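Local coordinates for protein glycine oxidase (Bacillus cereus ATCC 14579, PDB 7CYX) that probably oxidises glycine with molecular oxygen to glyoxylate, hydrogen peroxide and ammonium, using bound FAD, as a step in making thiamine diphosphate, at residues E68-F73 and Y90-I95; A244-F247 and Y252-P255; Q248-I253 and H333-I338. All coordinates share one frame; numbering follows the deposited sequence.

How the contacts relate
Contact 2 is the buried one: two neighbouring strands of the large mixed sheet, 246-248 and 251-256, paired by backbone hydrogen bonds and packed through apolar side chains. Contact 3 starts at the hairpin turn between these same strands and shares Tyr252 and Ile253 with contact 2, but it lies at the surface and consists of one arginine stacked on another, the second from the loop that binds FAD. Contact 1 is partly buried and polar, an arginine clasping a tyrosine hydroxyl between helix 61-70 and the loop leading into strand 95-99. Gly94 and Ile95 of that loop pack on Ala244 and Pro245 of contact 2, while Phe73 touches Ile338 of contact 3, one of the FAD-binding residues.

Contact 1 of 3, residues E68-F73 and Y90-I95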
loop_
_atom_site.group_PDB
_atom_site.type_symbol
_atom_site.label_atom_id
_atom_site.label_comp_id
_atom_site.label_asym_id
_atom_site.label_seq_id
_atom_site.Cartn_x
_atom_site.Cartn_y
_atom_site.Cartn_z
ATOM N N GLU A 68 7.166 -18.744 16.999
ATOM C CA GLU A 68 6.071 -19.453 16.322
ATOM C C GLU A 68 5.280 -18.472 15.435
ATOM O O GLU A 68 4.910 -18.826 14.309
ATOM C CB GLU A 68 5.203 -20.150 17.372
ATOM C CG GLU A 68 4.189 -21.122 16.802
ATOM C CD GLU A 68 3.326 -21.844 17.831
ATOM O OE1 GLU A 68 3.671 -21.810 19.036
ATOM O OE2 GLU A 68 2.301 -22.441 17.427
ATOM N N SER A 69 5.070 -17.241 15.937
ATOM C CA SER A 69 4.367 -16.154 15.246
ATOM C C SER A 69 5.175 -15.673 14.041
ATOM O O SER A 69 4.627 -15.484 12.954
ATOM C CB SER A 69 4.080 -14.998 16.172
ATOM O OG SER A 69 2.935 -14.275 15.738
ATOM N N ARG A 70 6.470 -15.446 14.274
ATOM C CA ARG A 70 7.446 -15.021 13.269
ATOM C C ARG A 70 7.343 -15.877 11.999
ATOM O O ARG A 70 7.357 -15.367 10.892
ATOM C CB ARG A 70 8.855 -15.129 13.863
ATOM C CG ARG A 70 9.976 -14.721 12.918
ATOM C CD ARG A 70 9.909 -13.253 12.529
ATOM N NE ARG A 70 10.795 -12.933 11.418
ATOM C CZ ARG A 70 10.526 -13.174 10.138
ATOM N NH1 ARG A 70 11.361 -12.751 9.204
ATOM N NH2 ARG A 70 9.430 -13.833 9.797
ATOM N N ALA A 71 7.220 -17.189 12.186
ATOM C CA ALA A 71 7.308 -18.167 11.126
ATOM C C ALA A 71 6.030 -18.173 10.281
ATOM O O ALA A 71 6.071 -18.667 9.162
ATOM C CB ALA A 71 7.581 -19.533 11.720
ATOM N N ILE A 72 4.915 -17.654 10.821
ATOM C CA ILE A 72 3.611 -17.630 10.120
ATOM C C ILE A 72 3.603 -16.506 9.080
ATOM O O ILE A 72 2.801 -16.528 8.155
ATOM C CB ILE A 72 2.461 -17.474 11.131
ATOM C CG1 ILE A 72 2.294 -18.737 11.978
ATOM C CG2 ILE A 72 1.144 -17.061 10.467
ATOM C CD1 ILE A 72 1.451 -18.532 13.217
ATOM N N PHE A 73 4.507 -15.533 9.218
ATOM C CA PHE A 73 4.372 -14.254 8.492
ATOM C C PHE A 73 4.540 -14.421 6.983
ATOM O O PHE A 73 3.833 -13.756 6.234
ATOM C CB PHE A 73 5.344 -13.206 9.034
ATOM C CG PHE A 73 4.730 -12.324 10.088
ATOM C CD1 PHE A 73 3.865 -11.304 9.738
ATOM C CD2 PHE A 73 5.000 -12.526 11.427
ATOM C CE1 PHE A 73 3.293 -10.496 10.702
ATOM C CE2 PHE A 73 4.422 -11.714 12.392
ATOM C CZ PHE A 73 3.576 -10.700 12.029
ATOM N N TYR A 90 5.541 -7.207 3.960
ATOM C CA TYR A 90 6.448 -8.163 4.629
ATOM C C TYR A 90 7.807 -8.107 3.952
ATOM O O TYR A 90 7.891 -8.246 2.750
ATOM C CB TYR A 90 5.959 -9.604 4.557
ATOM C CG TYR A 90 6.929 -10.553 5.202
ATOM C CD1 TYR A 90 7.283 -10.402 6.526
ATOM C CD2 TYR A 90 7.529 -11.565 4.484
ATOM C CE1 TYR A 90 8.185 -11.251 7.134
ATOM C CE2 TYR A 90 8.432 -12.427 5.076
ATOM C CZ TYR A 90 8.762 -12.269 6.405
ATOM O OH TYR A 90 9.652 -13.107 6.992
ATOM N N GLU A 91 8.845 -7.944 4.750
ATOM C CA GLU A 91 10.219 -7.841 4.225
ATOM C C GLU A 91 11.139 -8.597 5.170
ATOM O O GLU A 91 10.945 -8.502 6.358
ATOM C CB GLU A 91 10.620 -6.373 4.205
ATOM C CG GLU A 91 11.726 -6.063 3.230
ATOM C CD GLU A 91 11.618 -4.698 2.592
ATOM O OE1 GLU A 91 10.815 -4.555 1.674
ATOM O OE2 GLU A 91 12.333 -3.799 3.022
ATOM N N GLU A 92 12.093 -9.331 4.621
ATOM C CA GLU A 92 13.049 -10.093 5.448
ATOM C C GLU A 92 14.443 -9.844 4.898
ATOM O O GLU A 92 14.956 -10.703 4.203
ATOM C CB GLU A 92 12.733 -11.583 5.412
ATOM C CG GLU A 92 13.618 -12.384 6.335
ATOM C CD GLU A 92 13.381 -13.876 6.319
ATOM O OE1 GLU A 92 14.356 -14.624 6.284
ATOM O OE2 GLU A 92 12.224 -14.275 6.347
ATOM N N LYS A 93 15.005 -8.682 5.182
ATOM C CA LYS A 93 16.369 -8.392 4.696
ATOM C C LYS A 93 17.310 -8.346 5.896
ATOM O O LYS A 93 18.411 -7.851 5.748
ATOM C CB LYS A 93 16.372 -7.086 3.901
ATOM C CG LYS A 93 15.782 -7.172 2.505
ATOM C CD LYS A 93 15.819 -8.576 1.950
ATOM C CE LYS A 93 15.337 -8.698 0.520
ATOM N NZ LYS A 93 15.746 -9.984 -0.093
ATOM N N GLY A 94 16.853 -8.831 7.047
ATOM C CA GLY A 94 17.648 -8.858 8.285
ATOM C C GLY A 94 17.523 -7.577 9.075
ATOM O O GLY A 94 16.884 -6.660 8.597
ATOM N N ILE A 95 18.109 -7.552 10.266
ATOM C CA ILE A 95 18.105 -6.355 11.152
ATOM C C ILE A 95 19.448 -6.288 11.863
ATOM O O ILE A 95 19.967 -7.331 12.220
ATOM C CB ILE A 95 16.967 -6.412 12.175
ATOM C CG1 ILE A 95 15.601 -6.214 11.524
ATOM C CG2 ILE A 95 17.209 -5.396 13.261
ATOM C CD1 ILE A 95 14.464 -6.362 12.476
#
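Helix 61-70 is tied here to the loop that leads into strand 95-99, by a cluster of Arg70, Tyr90 and Glu92. Arg70 presents both terminal nitrogens to a single atom: NH1 lies 2.8 Å and NH2 2.9 Å from Tyr90 OH, which sits close to the guanidinium plane. The tyrosine ring stands almost upright on that plane, at 80°, and meets the guanidinium at the ring's edge. Because Arg70 donates both bonds, Tyr90 OH can pass its own proton on, and it does, to Glu92 OE2 at 2.9 Å, on the carboxylate's anti lone pair. A salt bridge, its hydrogen bond weak at 3.4 Å from Arg70 NH1 to Glu92 OE2, closes the triangle. Arg70 gets there by starting out extended and then bending at chi2 (64°). Lower down the tyrosine, Phe73 CB rests 3.9 Å from Tyr90 CE1, the one apolar touch in the contact. Leu50 of strand 49-50 packs against Arg70, Phe73 and Tyr90 alike. Phe73 also leans on Pro342 of helix 341-352, and Tyr90 on Pro74 and Ala77 of helix 73-84, so the cluster sits where these two helices and the short strand come together.

Contact 2 of 3, residues A244-F247 and Y252-P255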
loop_
_atom_site.group_PDB
_atom_site.type_symbol
_atom_site.label_atom_id
_atom_site.label_comp_id
_atom_site.label_asym_id
_atom_site.label_seq_id
_atom_site.Cartn_x
_atom_site.Cartn_y
_atom_site.Cartn_z
ATOM N N ALA A 244 18.170 -2.419 5.328
ATOM C CA ALA A 244 17.564 -3.135 6.447
ATOM C C ALA A 244 17.441 -2.212 7.656
ATOM O O ALA A 244 18.219 -1.278 7.827
ATOM C CB ALA A 244 18.406 -4.343 6.786
ATOM N N PRO A 245 16.517 -2.499 8.590
ATOM C CA PRO A 245 16.371 -1.668 9.783
ATOM C C PRO A 245 17.635 -1.733 10.655
ATOM O O PRO A 245 18.344 -2.731 10.644
ATOM C CB PRO A 245 15.176 -2.288 10.516
ATOM C CG PRO A 245 14.502 -3.182 9.492
ATOM C CD PRO A 245 15.624 -3.665 8.600
ATOM N N ILE A 246 17.903 -0.667 11.391
ATOM C CA ILE A 246 19.022 -0.715 12.368
ATOM C C ILE A 246 18.394 -0.497 13.737
ATOM O O ILE A 246 17.410 0.215 13.824
ATOM C CB ILE A 246 20.154 0.277 12.069
ATOM C CG1 ILE A 246 19.699 1.716 12.275
ATOM C CG2 ILE A 246 20.736 0.044 10.693
ATOM C CD1 ILE A 246 19.577 2.098 13.717
ATOM N N PHE A 247 18.957 -1.127 14.752
ATOM C CA PHE A 247 18.410 -1.054 16.117
ATOM C C PHE A 247 19.523 -0.601 17.046
ATOM O O PHE A 247 20.675 -0.898 16.774
ATOM C CB PHE A 247 17.957 -2.453 16.509
ATOM C CG PHE A 247 16.819 -2.516 17.484
ATOM C CD1 PHE A 247 15.530 -2.258 17.080
ATOM C CD2 PHE A 247 17.040 -2.865 18.801
ATOM C CE1 PHE A 247 14.483 -2.318 17.975
ATOM C CE2 PHE A 247 15.993 -2.926 19.699
ATOM C CZ PHE A 247 14.718 -2.653 19.280
ATOM N N TYR A 252 15.249 2.957 16.867
ATOM C CA TYR A 252 15.367 2.307 15.549
ATOM C C TYR A 252 15.186 3.289 14.405
ATOM O O TYR A 252 14.530 4.299 14.538
ATOM C CB TYR A 252 14.275 1.256 15.399
ATOM C CG TYR A 252 12.897 1.800 15.642
ATOM C CD1 TYR A 252 12.219 2.472 14.650
ATOM C CD2 TYR A 252 12.290 1.675 16.872
ATOM C CE1 TYR A 252 10.963 2.996 14.867
ATOM C CE2 TYR A 252 11.031 2.186 17.107
ATOM C CZ TYR A 252 10.367 2.850 16.101
ATOM O OH TYR A 252 9.129 3.358 16.317
ATOM N N ILE A 253 15.821 2.934 13.302
ATOM C CA ILE A 253 15.685 3.628 12.003
ATOM C C ILE A 253 15.235 2.514 11.076
ATOM O O ILE A 253 15.905 1.511 11.020
ATOM C CB ILE A 253 17.003 4.249 11.531
ATOM C CG1 ILE A 253 17.613 5.161 12.590
ATOM C CG2 ILE A 253 16.788 4.977 10.224
ATOM C CD1 ILE A 253 18.722 6.022 12.074
ATOM N N THR A 254 14.098 2.666 10.432
ATOM C CA THR A 254 13.677 1.557 9.566
ATOM C C THR A 254 13.242 2.074 8.212
ATOM O O THR A 254 12.553 3.071 8.168
ATOM C CB THR A 254 12.434 0.866 10.116
ATOM O OG1 THR A 254 12.873 0.215 11.294
ATOM C CG2 THR A 254 11.879 -0.181 9.185
ATOM N N PRO A 255 13.702 1.460 7.115
ATOM C CA PRO A 255 13.136 1.758 5.802
ATOM C C PRO A 255 11.702 1.227 5.706
ATOM O O PRO A 255 11.356 0.297 6.432
ATOM C CB PRO A 255 14.023 0.988 4.813
ATOM C CG PRO A 255 14.567 -0.158 5.650
ATOM C CD PRO A 255 14.754 0.429 7.043
#
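Ile246 and Ile253 face each other as a hydrogen-bonded antiparallel pair, and their backbones make both bonds of the contact. Ile246 N reaches Ile253 O at 3.0 Å; the return bond, Ile253 N to Ile246 O, is 3.2 Å. Their side chains lie alongside one another, pointing the same way. With chi1 at 68°, Ile246 CG1 is wedged between its own backbone N and carbonyl carbon; it rests 3.8 Å from Ile253 CB, and CD1 continues to within 3.8 Å of Ile253 CG1. This is the beta hairpin of strands 246-248 and 251-256, inside the large mixed sheet. Helix 278-291 covers the isoleucine face, Ile291 touching both residues. On the other face, Phe247 and Tyr252 form the non-hydrogen-bonded pair, Phe247 CD1 lying 4.1 Å from Tyr252 CB, and the tyrosine ring runs on to the FAD pocket. Pro245, just before the strand, sets CB 3.5 Å from Thr254 OG1 and CG 4.0 Å from Thr254 CG2, thus straddling both branches of the threonine. Leu49 of strand 49-50, an FAD-binding residue, packs on Pro245, Phe247, Tyr252 and Thr254.

Contact 3 of 3, residues Q248-I253 and H333-I338; sequences QERFYI and HYRNGI. With FAD (flavin-adenine dinucleotide), chain C.
Arg250, in the type I' turn of the hairpin, reaches out to Arg335 in the loop that follows strand 327-331. Starting at its root, Arg250 CB is 4.2 Å from Arg335 NH2, and CG comes closest of all, 3.7 Å from the same nitrogen and over the face of the guanidinium. NE lies above the centre of that group, 3.9 Å from Arg335 CZ. A slight bend at chi3 (149°) sets the tip over Arg335 nearer its root: CZ and NH1 both meet Arg335 CD, with Tyr334 OH more distant from Arg250 NH1 at 4.5 Å, and Arg250 NH2 lies 4.0 Å from Arg335 NH1. The two guanidinium groups are thus stacked, planes 17° apart and centres 4.2 Å apart, although the side chains themselves cross at about a right angle. No hydrogen bond links the pair, and the like charges probably repel somewhat, yet the groups lie flat on each other at the protein surface. Arg335 in turn lays its CG over the centre of the Tyr334 ring. The same loop holds the cofactor: FAD O3' donates to Tyr334 O at 2.6 Å, while Gly337 N makes a weak hydrogen bond to FAD O3' and Ile338 N a weak one to FAD O2. Met267 of strand 260-269 touches Arg250 and Tyr334, and Arg308 of strand 299-311 packs against Tyr334 and Arg335, so the stack bridges the hairpin turn and the flavin-binding loop, which runs on into helix 341-352.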
loop_
_atom_site.group_PDB
_atom_site.type_symbol
_atom_site.label_atom_id
_atom_site.label_comp_id
_atom_site.label_asym_id
_atom_site.label_seq_id
_atom_site.Cartn_x
_atom_site.Cartn_y
_atom_site.Cartn_z
ATOM N N GLN A 248 19.161 0.120 18.098
ATOM C CA GLN A 248 20.156 0.577 19.091
ATOM C C GLN A 248 19.451 0.810 20.422
ATOM O O GLN A 248 18.878 1.881 20.575
ATOM C CB GLN A 248 20.849 1.850 18.621
ATOM C CG GLN A 248 22.100 2.179 19.416
ATOM C CD GLN A 248 22.540 3.602 19.205
ATOM O OE1 GLN A 248 21.775 4.538 19.390
ATOM N NE2 GLN A 248 23.794 3.780 18.831
ATOM N N GLU A 249 19.484 -0.186 21.306
ATOM C CA GLU A 249 18.905 -0.081 22.666
ATOM C C GLU A 249 17.477 0.459 22.585
ATOM O O GLU A 249 17.214 1.500 23.219
ATOM C CB GLU A 249 19.755 0.875 23.497
ATOM C CG GLU A 249 20.952 0.242 24.155
ATOM C CD GLU A 249 21.262 0.887 25.489
ATOM O OE1 GLU A 249 20.897 0.303 26.518
ATOM O OE2 GLU A 249 21.835 1.979 25.490
ATOM N N ARG A 250 16.647 -0.189 21.765
ATOM C CA ARG A 250 15.213 0.105 21.474
ATOM C C ARG A 250 15.037 1.187 20.399
ATOM O O ARG A 250 14.030 1.136 19.712
ATOM C CB ARG A 250 14.324 0.257 22.713
ATOM C CG ARG A 250 14.317 -0.948 23.639
ATOM C CD ARG A 250 13.850 -0.565 25.026
ATOM N NE ARG A 250 13.143 -1.616 25.739
ATOM C CZ ARG A 250 12.142 -1.402 26.581
ATOM N NH1 ARG A 250 11.706 -0.174 26.785
ATOM N NH2 ARG A 250 11.564 -2.411 27.204
ATOM N N PHE A 251 15.984 2.106 20.246
ATOM C CA PHE A 251 15.864 3.159 19.214
ATOM C C PHE A 251 16.039 2.522 17.837
ATOM O O PHE A 251 16.891 1.660 17.661
ATOM C CB PHE A 251 16.883 4.259 19.468
ATOM C CG PHE A 251 16.732 5.480 18.603
ATOM C CD1 PHE A 251 15.874 6.496 18.957
ATOM C CD2 PHE A 251 17.465 5.621 17.446
ATOM C CE1 PHE A 251 15.741 7.620 18.168
ATOM C CE2 PHE A 251 17.335 6.746 16.659
ATOM C CZ PHE A 251 16.471 7.742 17.020
ATOM N N TYR A 252 15.249 2.957 16.867
ATOM C CA TYR A 252 15.367 2.307 15.549
ATOM C C TYR A 252 15.186 3.289 14.405
ATOM O O TYR A 252 14.530 4.299 14.538
ATOM C CB TYR A 252 14.275 1.256 15.399
ATOM C CG TYR A 252 12.897 1.800 15.642
ATOM C CD1 TYR A 252 12.219 2.472 14.650
ATOM C CD2 TYR A 252 12.290 1.675 16.872
ATOM C CE1 TYR A 252 10.963 2.996 14.867
ATOM C CE2 TYR A 252 11.031 2.186 17.107
ATOM C CZ TYR A 252 10.367 2.850 16.101
ATOM O OH TYR A 252 9.129 3.358 16.317
ATOM N N ILE A 253 15.821 2.934 13.302
ATOM C CA ILE A 253 15.685 3.628 12.003
ATOM C C ILE A 253 15.235 2.514 11.076
ATOM O O ILE A 253 15.905 1.511 11.020
ATOM C CB ILE A 253 17.003 4.249 11.531
ATOM C CG1 ILE A 253 17.613 5.161 12.590
ATOM C CG2 ILE A 253 16.788 4.977 10.224
ATOM C CD1 ILE A 253 18.722 6.022 12.074
ATOM N N HIS A 333 -0.080 -6.437 24.809
ATOM C CA HIS A 333 1.054 -6.952 24.052
ATOM C C HIS A 333 2.209 -5.949 24.051
ATOM O O HIS A 333 3.311 -6.247 23.559
ATOM C CB HIS A 333 0.625 -7.293 22.614
ATOM C CG HIS A 333 -0.296 -8.463 22.501
ATOM N ND1 HIS A 333 -1.635 -8.352 22.744
ATOM C CD2 HIS A 333 -0.064 -9.756 22.164
ATOM C CE1 HIS A 333 -2.223 -9.524 22.535
ATOM N NE2 HIS A 333 -1.274 -10.418 22.193
ATOM N N TYR A 334 1.930 -4.736 24.537
ATOM C CA TYR A 334 2.945 -3.732 24.802
ATOM C C TYR A 334 3.750 -3.478 23.529
ATOM O O TYR A 334 3.217 -2.924 22.616
ATOM C CB TYR A 334 3.788 -4.150 26.006
ATOM C CG TYR A 334 4.757 -3.101 26.474
ATOM C CD1 TYR A 334 4.421 -1.754 26.430
ATOM C CD2 TYR A 334 5.983 -3.448 27.011
ATOM C CE1 TYR A 334 5.285 -0.774 26.887
ATOM C CE2 TYR A 334 6.867 -2.478 27.462
ATOM C CZ TYR A 334 6.508 -1.137 27.412
ATOM O OH TYR A 334 7.350 -0.156 27.858
ATOM N N ARG A 335 5.004 -3.928 23.471
ATOM C CA ARG A 335 5.921 -3.543 22.444
ATOM C C ARG A 335 6.004 -4.589 21.306
ATOM O O ARG A 335 6.835 -4.452 20.403
ATOM C CB ARG A 335 7.319 -3.364 23.063
ATOM C CG ARG A 335 7.537 -2.056 23.805
ATOM C CD ARG A 335 8.951 -1.887 24.338
ATOM N NE ARG A 335 9.970 -1.875 23.295
ATOM C CZ ARG A 335 10.763 -2.907 22.972
ATOM N NH1 ARG A 335 10.720 -4.034 23.668
ATOM N NH2 ARG A 335 11.585 -2.808 21.936
ATOM N N ASN A 336 5.206 -5.660 21.350
ATOM C CA ASN A 336 5.429 -6.790 20.452
ATOM C C ASN A 336 4.101 -7.339 19.908
ATOM O O ASN A 336 4.016 -8.499 19.552
ATOM C CB ASN A 336 6.196 -7.911 21.161
ATOM C CG ASN A 336 7.586 -7.502 21.596
ATOM O OD1 ASN A 336 8.502 -7.426 20.778
ATOM N ND2 ASN A 336 7.747 -7.229 22.883
ATOM N N GLY A 337 3.074 -6.496 19.828
ATOM C CA GLY A 337 1.749 -6.913 19.362
ATOM C C GLY A 337 1.651 -7.060 17.843
ATOM O O GLY A 337 0.724 -7.704 17.360
ATOM N N ILE A 338 2.579 -6.459 17.082
ATOM C CA ILE A 338 2.596 -6.691 15.628
ATOM C C ILE A 338 3.182 -8.088 15.384
ATOM O O ILE A 338 2.526 -8.965 14.823
ATOM C CB ILE A 338 3.350 -5.601 14.844
ATOM C CG1 ILE A 338 2.972 -4.181 15.278
ATOM C CG2 ILE A 338 3.116 -5.802 13.356
ATOM C CD1 ILE A 338 1.513 -3.867 15.118
HETATM P PA FAD C . -4.693 -0.971 19.346
HETATM O O1A FAD C . -4.118 -0.955 17.985
HETATM O O2A FAD C . -4.563 0.289 20.154
HETATM O O5B FAD C . -6.183 -1.453 19.196
HETATM C C5B FAD C . -7.090 -1.230 20.225
HETATM C C4B FAD C . -8.337 -0.761 19.526
HETATM O O4B FAD C . -9.430 -0.962 20.403
HETATM C C3B FAD C . -8.303 0.718 19.211
HETATM O O3B FAD C . -8.503 0.856 17.787
HETATM C C2B FAD C . -9.457 1.341 19.992
HETATM O O2B FAD C . -10.212 2.249 19.179
HETATM C C1B FAD C . -10.323 0.150 20.274
HETATM N N9A FAD C . -11.144 0.226 21.479
HETATM C C8A FAD C . -10.683 0.422 22.731
HETATM N N7A FAD C . -11.704 0.419 23.608
HETATM C C5A FAD C . -12.825 0.166 22.913
HETATM C C6A FAD C . -14.237 0.023 23.257
HETATM N N6A FAD C . -14.586 0.161 24.555
HETATM N N1A FAD C . -15.125 -0.193 22.251
HETATM C C2A FAD C . -14.712 -0.287 20.981
HETATM N N3A FAD C . -13.422 -0.163 20.591
HETATM C C4A FAD C . -12.457 0.045 21.508
HETATM N N1 FAD C . 5.070 -3.786 17.885
HETATM C C2 FAD C . 5.894 -4.652 17.213
HETATM O O2 FAD C . 5.545 -5.857 17.237
HETATM N N3 FAD C . 7.008 -4.244 16.557
HETATM C C4 FAD C . 7.325 -2.931 16.506
HETATM O O4 FAD C . 8.320 -2.488 15.875
HETATM C C4X FAD C . 6.477 -1.958 17.240
HETATM N N5 FAD C . 6.763 -0.651 17.269
HETATM C C5X FAD C . 5.963 0.217 17.921
HETATM C C6 FAD C . 6.272 1.565 17.902
HETATM C C7 FAD C . 5.469 2.469 18.576
HETATM C C7M FAD C . 5.811 3.949 18.574
HETATM C C8 FAD C . 4.280 2.012 19.286
HETATM C C8M FAD C . 3.370 2.989 20.018
HETATM C C9 FAD C . 3.978 0.689 19.296
HETATM C C9A FAD C . 4.760 -0.238 18.646
HETATM N N10 FAD C . 4.423 -1.599 18.637
HETATM C C10 FAD C . 5.295 -2.473 17.948
HETATM C "C1'" FAD C . 3.309 -2.168 19.407
HETATM C "C2'" FAD C . 1.991 -2.380 18.733
HETATM O "O2'" FAD C . 1.563 -1.115 18.201
HETATM C "C3'" FAD C . 1.015 -2.868 19.790
HETATM O "O3'" FAD C . 1.622 -3.823 20.710
HETATM C "C4'" FAD C . -0.241 -3.350 19.055
HETATM O "O4'" FAD C . -0.665 -2.365 18.096
HETATM C "C5'" FAD C . -1.414 -3.548 19.976
HETATM O "O5'" FAD C . -2.551 -3.757 19.159
HETATM P P FAD C . -4.002 -3.730 19.816
HETATM O O1P FAD C . -4.005 -4.463 21.107
HETATM O O2P FAD C . -4.981 -4.070 18.724
HETATM O O3P FAD C . -4.035 -2.161 20.235
#